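Local coordinates for A-type flavoprotein (Giardia intestinalis, PDB 2Q9U) that probably scavenges dioxygen, carrying FMN in a flavodoxin-like domain and a mu-oxo-diiron centre in a beta-lactamase-like domain, at residues E63-R68 with S92-H97; Q253-K258 with I404-K409; R282-E287 with A395-G400. One frame throughout, in Å; residues are numbered along the deposited sequence.

Contact 1: E63-R68 with S92-H97; sequences EEWLSR and SSLKDH
S93 O holds H97 through two N-H groups. H97 ND1 donates to S93 O at 3.1 Å, in the plane of the imidazole and on a lone pair of the carbonyl. The backbone N of H97 adds a weak bond to the same oxygen. The ring bond is bent, with an N-H...O angle of 137°, but it fixes the ring's rotation. It also turns the CD2-NE2 side of the ring toward the helix of E63-R68.

Two residues of that helix meet this side of the ring. L66 CD1 lies 3.8 Å from H97 CD2 and comes in obliquely. E63 bends back at chi2 (-64°), which brings OE2 to 3.6 Å from H97 NE2, at the ring edge and near its plane. The carboxylate stands steeply to the imidazole. This is a near approach and not a hydrogen bond; OE2 has its salt bridge with K100.

W65 makes the other half of the contact. Its CG is anti to the backbone N (chi1 174°), which sends the indole across to the second segment. W65 CH2 touches L94 CD2 at 3.8 Å, and W65 CE3 lies 4.1 Å from S93 CB. The polar ends here are satisfied: W65 NE1 bonds to S43 OG, and S93 OG to V57 O. F101 also meets the indole. On another side of the helix, R68 pairs with E64 and with D279 of the second subunit.

Helix 62-72 joins strand 52-54 to its parallel neighbour 80-82, and helix 94-97 lies in the next connection, from 80-82 to 105-108. Just before S92 come the diiron ligands H85, E87, D89 and H90. The pairing of these two crossover helices belongs to the metallo-beta-lactamase-like fold.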
loop_
_atom_site.group_PDB
_atom_site.type_symbol
_atom_site.label_atom_id
_atom_site.label_comp_id
_atom_site.label_asym_id
_atom_site.label_seq_id
_atom_site.Cartn_x
_atom_site.Cartn_y
_atom_site.Cartn_z
ATOM N N GLU A 63 -13.879 22.613 13.218
ATOM C CA GLU A 63 -14.194 22.836 14.646
ATOM C C GLU A 63 -12.941 23.009 15.471
ATOM O O GLU A 63 -12.913 23.775 16.427
ATOM C CB GLU A 63 -15.031 21.689 15.237
ATOM C CG GLU A 63 -16.461 21.566 14.631
ATOM C CD GLU A 63 -17.393 22.777 14.902
ATOM O OE1 GLU A 63 -17.155 23.581 15.847
ATOM O OE2 GLU A 63 -18.398 22.921 14.157
ATOM N N GLU A 64 -11.894 22.290 15.089
ATOM C CA GLU A 64 -10.587 22.509 15.729
ATOM C C GLU A 64 -10.041 23.928 15.517
ATOM O O GLU A 64 -9.594 24.595 16.472
ATOM C CB GLU A 64 -9.592 21.451 15.251
ATOM C CG GLU A 64 -8.234 21.529 15.983
ATOM C CD GLU A 64 -7.202 20.491 15.510
ATOM O OE1 GLU A 64 -7.498 19.596 14.675
ATOM O OE2 GLU A 64 -6.055 20.606 15.979
ATOM N N TRP A 65 -10.071 24.384 14.268
ATOM C CA TRP A 65 -9.682 25.732 13.872
ATOM C C TRP A 65 -10.516 26.784 14.626
ATOM O O TRP A 65 -9.982 27.765 15.185
ATOM C CB TRP A 65 -9.900 25.848 12.364
ATOM C CG TRP A 65 -9.697 27.218 11.740
ATOM C CD1 TRP A 65 -8.542 27.967 11.727
ATOM C CD2 TRP A 65 -10.669 27.972 10.983
ATOM N NE1 TRP A 65 -8.754 29.134 11.030
ATOM C CE2 TRP A 65 -10.040 29.165 10.567
ATOM C CE3 TRP A 65 -12.021 27.766 10.658
ATOM C CZ2 TRP A 65 -10.716 30.167 9.823
ATOM C CZ3 TRP A 65 -12.690 28.755 9.912
ATOM C CH2 TRP A 65 -12.033 29.932 9.504
ATOM N N LEU A 66 -11.828 26.581 14.663
ATOM C CA LEU A 66 -12.696 27.550 15.355
ATOM C C LEU A 66 -12.376 27.561 16.857
ATOM O O LEU A 66 -12.395 28.635 17.483
ATOM C CB LEU A 66 -14.169 27.202 15.101
ATOM C CG LEU A 66 -14.619 27.438 13.646
ATOM C CD1 LEU A 66 -16.019 26.844 13.372
ATOM C CD2 LEU A 66 -14.569 28.939 13.278
ATOM N N SER A 67 -12.071 26.380 17.408
ATOM C CA SER A 67 -11.726 26.244 18.832
ATOM C C SER A 67 -10.454 27.014 19.176
ATOM O O SER A 67 -10.400 27.711 20.196
ATOM C CB SER A 67 -11.601 24.775 19.255
ATOM O OG SER A 67 -12.884 24.171 19.240
ATOM N N ARG A 68 -9.433 26.881 18.325
ATOM C CA ARG A 68 -8.208 27.659 18.492
ATOM C C ARG A 68 -8.431 29.167 18.394
ATOM O O ARG A 68 -7.910 29.927 19.212
ATOM C CB ARG A 68 -7.131 27.209 17.502
ATOM C CG ARG A 68 -6.704 25.757 17.706
ATOM C CD ARG A 68 -5.463 25.505 16.853
ATOM N NE ARG A 68 -5.121 24.089 16.791
ATOM C CZ ARG A 68 -4.492 23.434 17.759
ATOM N NH1 ARG A 68 -4.153 24.075 18.879
ATOM N NH2 ARG A 68 -4.211 22.136 17.602
ATOM N N SER A 92 -11.847 25.535 2.752
ATOM C CA SER A 92 -13.119 24.833 2.613
ATOM C C SER A 92 -13.995 24.819 3.870
ATOM O O SER A 92 -15.225 24.615 3.765
ATOM C CB SER A 92 -12.946 23.427 2.042
ATOM O OG SER A 92 -12.135 22.622 2.871
ATOM N N SER A 93 -13.393 25.073 5.038
ATOM C CA SER A 93 -14.205 25.269 6.270
ATOM C C SER A 93 -15.164 26.459 6.129
ATOM O O SER A 93 -16.143 26.560 6.862
ATOM C CB SER A 93 -13.309 25.476 7.489
ATOM O OG SER A 93 -12.633 24.285 7.867
ATOM N N LEU A 94 -14.881 27.385 5.220
ATOM C CA LEU A 94 -15.762 28.542 5.095
ATOM C C LEU A 94 -17.144 28.178 4.524
ATOM O O LEU A 94 -18.129 28.864 4.819
ATOM C CB LEU A 94 -15.121 29.657 4.275
ATOM C CG LEU A 94 -13.803 30.253 4.786
ATOM C CD1 LEU A 94 -13.364 31.373 3.867
ATOM C CD2 LEU A 94 -13.902 30.692 6.244
ATOM N N LYS A 95 -17.213 27.131 3.700
ATOM C CA LYS A 95 -18.506 26.720 3.109
ATOM C C LYS A 95 -19.619 26.646 4.157
ATOM O O LYS A 95 -20.667 27.276 4.008
ATOM C CB LYS A 95 -18.390 25.390 2.357
ATOM C CG LYS A 95 -19.636 25.059 1.546
ATOM C CD LYS A 95 -19.446 23.826 0.679
ATOM C CE LYS A 95 -20.600 23.686 -0.308
ATOM N NZ LYS A 95 -21.953 23.918 0.311
ATOM N N ASP A 96 -19.382 25.873 5.211
ATOM C CA ASP A 96 -20.424 25.558 6.182
ATOM C C ASP A 96 -20.411 26.549 7.340
ATOM O O ASP A 96 -21.314 26.555 8.175
ATOM C CB ASP A 96 -20.251 24.132 6.708
ATOM C CG ASP A 96 -20.889 23.095 5.804
ATOM O OD1 ASP A 96 -21.911 23.412 5.161
ATOM O OD2 ASP A 96 -20.368 21.963 5.736
ATOM N N HIS A 97 -19.247 27.179 7.572
ATOM C CA HIS A 97 -18.882 27.842 8.837
ATOM C C HIS A 97 -18.648 29.346 8.826
ATOM O O HIS A 97 -18.368 29.964 9.801
ATOM C CB HIS A 97 -17.676 27.192 9.488
ATOM C CG HIS A 97 -17.864 25.751 9.824
ATOM N ND1 HIS A 97 -17.501 24.735 8.979
ATOM C CD2 HIS A 97 -18.364 25.160 10.915
ATOM C CE1 HIS A 97 -17.763 23.584 9.540
ATOM N NE2 HIS A 97 -18.298 23.816 10.711
#

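Contact 2: Q253-K258 with I404-K409; sequences QHCQKK and IAYCEK
C255 and C407 face each other across the contact, yet no disulfide forms. C255 SG and C407 SG stay 5.8 Å apart, and each sulfur finds other company. C407 SG packs against C255 CB at 4.0 Å and against the loop backbone, 3.8 Å from C255 C and 3.9 Å from K257 N.

C255 SG sits between two rings. On one side is the edge of Y406: the sulfur is 4.0 Å from Y406 CE2, close to the ring plane and 84° off the ring normal. It also lies above one face of the H254 ring, away from the centre. A chi1 of 174° sets the Y406 ring trans to its amide nitrogen and carries the phenol toward the loop. K342 touches both C255 and Y406. H254 is in turn packed by W249, edge-to-face, and by Y306.

Further along the loop, K257 lies at the centre of an inverse gamma turn. Its extended chain crosses I404 obliquely, with K257 CG 4.2 Å from I404 CG1. Beyond it the chain enters strand 258-263, where K258 NZ forms a salt bridge with D307 and a hydrogen bond with H304.

The contact lets the loop after helix 236-250 lie against the last turns of helix 386-409, at the protein surface. No hydrogen bond or salt bridge spans the two segments. The chemistry implies a join held by dispersion and a sulfur-aromatic contact, with no covalent link between the two cysteines in this model.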
loop_
_atom_site.group_PDB
_atom_site.type_symbol
_atom_site.label_atom_id
_atom_site.label_comp_id
_atom_site.label_asym_id
_atom_site.label_seq_id
_atom_site.Cartn_x
_atom_site.Cartn_y
_atom_site.Cartn_z
ATOM N N GLN A 253 19.205 27.980 -11.284
ATOM C CA GLN A 253 20.533 27.775 -10.752
ATOM C C GLN A 253 20.523 26.756 -9.610
ATOM O O GLN A 253 21.465 26.718 -8.808
ATOM C CB GLN A 253 21.083 29.121 -10.246
ATOM C CG GLN A 253 21.253 30.154 -11.353
ATOM C CD GLN A 253 21.464 31.560 -10.808
ATOM O OE1 GLN A 253 21.314 31.811 -9.606
ATOM N NE2 GLN A 253 21.814 32.476 -11.689
ATOM N N HIS A 254 19.457 25.953 -9.537
ATOM C CA HIS A 254 19.209 25.058 -8.394
ATOM C C HIS A 254 19.779 23.648 -8.582
ATOM O O HIS A 254 19.626 22.774 -7.705
ATOM C CB HIS A 254 17.696 24.958 -8.101
ATOM C CG HIS A 254 16.897 24.444 -9.261
ATOM N ND1 HIS A 254 16.820 25.105 -10.466
ATOM C CD2 HIS A 254 16.188 23.299 -9.418
ATOM C CE1 HIS A 254 16.085 24.400 -11.313
ATOM N NE2 HIS A 254 15.685 23.300 -10.696
ATOM N N CYS A 255 20.449 23.403 -9.697
ATOM C CA CYS A 255 20.816 22.018 -9.959
ATOM C C CYS A 255 22.107 21.534 -9.256
ATOM O O CYS A 255 22.947 22.330 -8.783
ATOM C CB CYS A 255 20.672 21.697 -11.450
ATOM S SG CYS A 255 18.878 21.950 -12.044
ATOM N N GLN A 256 22.222 20.220 -9.113
ATOM C CA GLN A 256 23.374 19.628 -8.458
ATOM C C GLN A 256 24.138 18.770 -9.467
ATOM O O GLN A 256 23.606 18.460 -10.538
ATOM C CB GLN A 256 22.930 18.775 -7.266
ATOM C CG GLN A 256 22.099 19.514 -6.219
ATOM C CD GLN A 256 22.929 20.411 -5.310
ATOM O OE1 GLN A 256 24.126 20.630 -5.538
ATOM N NE2 GLN A 256 22.290 20.926 -4.256
ATOM N N LYS A 257 25.377 18.407 -9.132
ATOM C CA LYS A 257 26.139 17.446 -9.913
ATOM C C LYS A 257 25.526 16.085 -9.547
ATOM O O LYS A 257 25.989 15.400 -8.626
ATOM C CB LYS A 257 27.627 17.501 -9.538
ATOM C CG LYS A 257 28.335 18.807 -9.937
ATOM C CD LYS A 257 29.829 18.724 -9.578
ATOM C CE LYS A 257 30.529 20.078 -9.679
ATOM N NZ LYS A 257 31.963 20.006 -9.225
ATOM N N LYS A 258 24.435 15.757 -10.232
ATOM C CA LYS A 258 23.536 14.676 -9.793
ATOM C C LYS A 258 22.839 14.138 -11.039
ATOM O O LYS A 258 22.375 14.911 -11.893
ATOM C CB LYS A 258 22.514 15.200 -8.753
ATOM C CG LYS A 258 21.380 14.165 -8.363
ATOM C CD LYS A 258 20.425 14.812 -7.370
ATOM C CE LYS A 258 19.170 13.953 -7.113
ATOM N NZ LYS A 258 18.401 14.662 -5.998
ATOM N N ILE A 404 27.505 17.535 -15.208
ATOM C CA ILE A 404 28.476 18.473 -14.634
ATOM C C ILE A 404 28.530 19.719 -15.519
ATOM O O ILE A 404 28.503 20.851 -15.010
ATOM C CB ILE A 404 29.836 17.801 -14.438
ATOM C CG1 ILE A 404 29.749 16.768 -13.288
ATOM C CG2 ILE A 404 30.935 18.866 -14.146
ATOM C CD1 ILE A 404 30.870 15.718 -13.301
ATOM N N ALA A 405 28.542 19.510 -16.835
ATOM C CA ALA A 405 28.567 20.627 -17.801
ATOM C C ALA A 405 27.324 21.503 -17.687
ATOM O O ALA A 405 27.401 22.739 -17.725
ATOM C CB ALA A 405 28.721 20.107 -19.232
ATOM N N TYR A 406 26.167 20.855 -17.548
ATOM C CA TYR A 406 24.910 21.574 -17.446
ATOM C C TYR A 406 24.894 22.452 -16.190
ATOM O O TYR A 406 24.446 23.608 -16.228
ATOM C CB TYR A 406 23.735 20.571 -17.448
ATOM C CG TYR A 406 22.412 21.228 -17.195
ATOM C CD1 TYR A 406 21.651 21.729 -18.242
ATOM C CD2 TYR A 406 21.931 21.372 -15.886
ATOM C CE1 TYR A 406 20.428 22.362 -17.996
ATOM C CE2 TYR A 406 20.728 21.981 -15.638
ATOM C CZ TYR A 406 19.984 22.475 -16.685
ATOM O OH TYR A 406 18.796 23.063 -16.369
ATOM N N CYS A 407 25.383 21.913 -15.079
ATOM C CA CYS A 407 25.451 22.675 -13.842
ATOM C C CYS A 407 26.422 23.837 -13.921
ATOM O O CYS A 407 26.148 24.894 -13.385
ATOM C CB CYS A 407 25.883 21.804 -12.678
ATOM S SG CYS A 407 24.563 20.794 -12.090
ATOM N N GLU A 408 27.553 23.625 -14.578
ATOM C CA GLU A 408 28.548 24.679 -14.752
ATOM C C GLU A 408 27.945 25.830 -15.558
ATOM O O GLU A 408 28.083 26.991 -15.186
ATOM C CB GLU A 408 29.805 24.113 -15.440
ATOM N N LYS A 409 27.238 25.500 -16.632
ATOM C CA LYS A 409 26.607 26.482 -17.511
ATOM C C LYS A 409 25.493 27.270 -16.815
ATOM O O LYS A 409 25.261 28.436 -17.110
ATOM C CB LYS A 409 26.048 25.782 -18.743
ATOM C CG LYS A 409 25.361 26.697 -19.719
ATOM C CD LYS A 409 25.033 25.960 -21.000
ATOM C CE LYS A 409 24.135 26.798 -21.905
ATOM N NZ LYS A 409 22.810 27.151 -21.303
#

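Contact 3: R282-E287 with A395-G400; sequences RSTGCE and AGVDLG. With NO3 (nitrate ion), chain E.
The CB of T284 faces the helix of A395-G400, and its two branches part across one turn. The methyl goes one way: T284 CG2 lies 3.3 Å from V397 O and 4.0 Å from V397 CG1. The hydroxyl goes the other way, and T284 OG1 rests 3.5 Å from G400 CA, where glycine has no side chain to hold it off. With chi1 at 67°, OG1 stands between the backbone N and the carbonyl carbon, and it bonds back to A281 O.

S283 flanks T284. Its OG bonds to G280 O, and it also meets the second branch of V397, with S283 OG 3.6 Å from V397 CG2. Helix 269-283 closes here with a Schellman motif, in which G285 takes positive phi. The chain then turns into strand 287-292, an edge strand of the parallel flavodoxin-like sheet. The contact thus packs the C-terminal end of that helix against helix 386-409.

C286 approaches from beyond the turn. Its sulfur reaches the same glycine, with C286 SG 3.6 Å from G400 O, and the side chain also touches V259 and I404.

R282 points away from the helix. Its NH2 donates to nitrate O1 at 3.0 Å, with the oxygen at the guanidinium edge. The nitrate is probably from the crystallisation liquor. R282 also bonds to S180 O and Q9 OE1 of the second subunit.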
loop_
_atom_site.group_PDB
_atom_site.type_symbol
_atom_site.label_atom_id
_atom_site.label_comp_id
_atom_site.label_asym_id
_atom_site.label_seq_id
_atom_site.Cartn_x
_atom_site.Cartn_y
_atom_site.Cartn_z
ATOM N N ARG A 282 28.373 7.796 -11.535
ATOM C CA ARG A 282 28.950 7.997 -10.221
ATOM C C ARG A 282 30.461 8.235 -10.350
ATOM O O ARG A 282 31.045 9.026 -9.601
ATOM C CB ARG A 282 28.686 6.789 -9.310
ATOM C CG ARG A 282 28.977 7.096 -7.832
ATOM C CD ARG A 282 29.099 5.863 -6.947
ATOM N NE ARG A 282 29.410 6.265 -5.563
ATOM C CZ ARG A 282 30.618 6.562 -5.101
ATOM N NH1 ARG A 282 31.685 6.479 -5.900
ATOM N NH2 ARG A 282 30.769 6.920 -3.817
ATOM N N SER A 283 31.075 7.543 -11.306
ATOM C CA SER A 283 32.533 7.667 -11.555
ATOM C C SER A 283 32.985 9.096 -11.889
ATOM O O SER A 283 34.164 9.428 -11.717
ATOM C CB SER A 283 32.982 6.724 -12.671
ATOM O OG SER A 283 32.575 7.199 -13.959
ATOM N N THR A 284 32.060 9.911 -12.380
ATOM C CA THR A 284 32.350 11.331 -12.701
ATOM C C THR A 284 32.355 12.277 -11.502
ATOM O O THR A 284 32.749 13.455 -11.625
ATOM C CB THR A 284 31.364 11.916 -13.745
ATOM O OG1 THR A 284 30.030 12.003 -13.190
ATOM C CG2 THR A 284 31.363 11.104 -14.990
ATOM N N GLY A 285 31.901 11.766 -10.362
ATOM C CA GLY A 285 31.784 12.525 -9.139
ATOM C C GLY A 285 30.350 13.000 -8.893
ATOM O O GLY A 285 30.095 13.720 -7.929
ATOM N N CYS A 286 29.411 12.613 -9.751
ATOM C CA CYS A 286 28.001 12.938 -9.496
ATOM C C CYS A 286 27.392 12.049 -8.419
ATOM O O CYS A 286 27.758 10.878 -8.275
ATOM C CB CYS A 286 27.163 12.769 -10.768
ATOM S SG CYS A 286 27.439 13.985 -12.040
ATOM N N GLU A 287 26.474 12.617 -7.637
ATOM C CA GLU A 287 25.499 11.798 -6.914
ATOM C C GLU A 287 24.612 11.089 -7.951
ATOM O O GLU A 287 24.329 11.640 -9.035
ATOM C CB GLU A 287 24.594 12.653 -6.012
ATOM C CG GLU A 287 23.675 11.735 -5.178
ATOM C CD GLU A 287 22.745 12.444 -4.239
ATOM O OE1 GLU A 287 22.517 13.660 -4.415
ATOM O OE2 GLU A 287 22.228 11.750 -3.331
ATOM N N ALA A 395 27.823 5.024 -21.346
ATOM C CA ALA A 395 26.746 5.993 -21.509
ATOM C C ALA A 395 26.521 6.793 -20.218
ATOM O O ALA A 395 26.204 7.982 -20.277
ATOM C CB ALA A 395 25.474 5.325 -21.977
ATOM N N GLY A 396 26.714 6.147 -19.065
ATOM C CA GLY A 396 26.590 6.811 -17.759
ATOM C C GLY A 396 27.713 7.800 -17.494
ATOM O O GLY A 396 27.484 8.892 -16.991
ATOM N N VAL A 397 28.937 7.420 -17.835
ATOM C CA VAL A 397 30.067 8.327 -17.679
ATOM C C VAL A 397 29.741 9.610 -18.436
ATOM O O VAL A 397 29.887 10.710 -17.889
ATOM C CB VAL A 397 31.414 7.721 -18.197
ATOM C CG1 VAL A 397 32.581 8.766 -18.059
ATOM C CG2 VAL A 397 31.780 6.473 -17.436
ATOM N N ASP A 398 29.286 9.462 -19.686
ATOM C CA ASP A 398 29.005 10.584 -20.576
ATOM C C ASP A 398 27.843 11.416 -20.023
ATOM O O ASP A 398 27.849 12.651 -20.099
ATOM C CB ASP A 398 28.662 10.078 -21.996
ATOM C CG ASP A 398 28.159 11.207 -22.935
ATOM O OD1 ASP A 398 28.960 12.070 -23.359
ATOM O OD2 ASP A 398 26.969 11.242 -23.269
ATOM N N LEU A 399 26.838 10.729 -19.482
ATOM C CA LEU A 399 25.700 11.427 -18.893
ATOM C C LEU A 399 26.099 12.256 -17.678
ATOM O O LEU A 399 25.590 13.380 -17.491
ATOM C CB LEU A 399 24.583 10.433 -18.535
ATOM C CG LEU A 399 23.247 10.989 -18.014
ATOM C CD1 LEU A 399 22.589 11.943 -19.007
ATOM C CD2 LEU A 399 22.301 9.817 -17.710
ATOM N N GLY A 400 26.980 11.689 -16.851
ATOM C CA GLY A 400 27.535 12.357 -15.671
ATOM C C GLY A 400 28.328 13.605 -16.060
ATOM O O GLY A 400 28.164 14.685 -15.465
HETATM N N NO3 E . 34.166 7.152 -2.981
HETATM O O1 NO3 E . 33.445 8.263 -3.441
HETATM O O2 NO3 E . 34.057 6.736 -1.640
HETATM O O3 NO3 E . 34.972 6.464 -3.900
#

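In the fold
From the N terminus, contact 1 comes first. It closes a short loop through strand 80-82 and four of the diiron ligands, which follow it, all within the beta-lactamase-like domain. The chain is finished with it before contact 2 opens at the entry to the flavodoxin-like domain. Contact 2 closes only at the C-terminal helix, so it brackets nearly all of that domain. Contact 3 is nested inside it and uses the same helix, 386-409. These two touch: K257 O and E287 N are probably hydrogen-bonded, where two neighbouring parallel strands begin. Contact 1 lies about 45 Å and 52 Å, centre to centre, from contacts 2 and 3. Contacts 1 and 3 both border the second subunit.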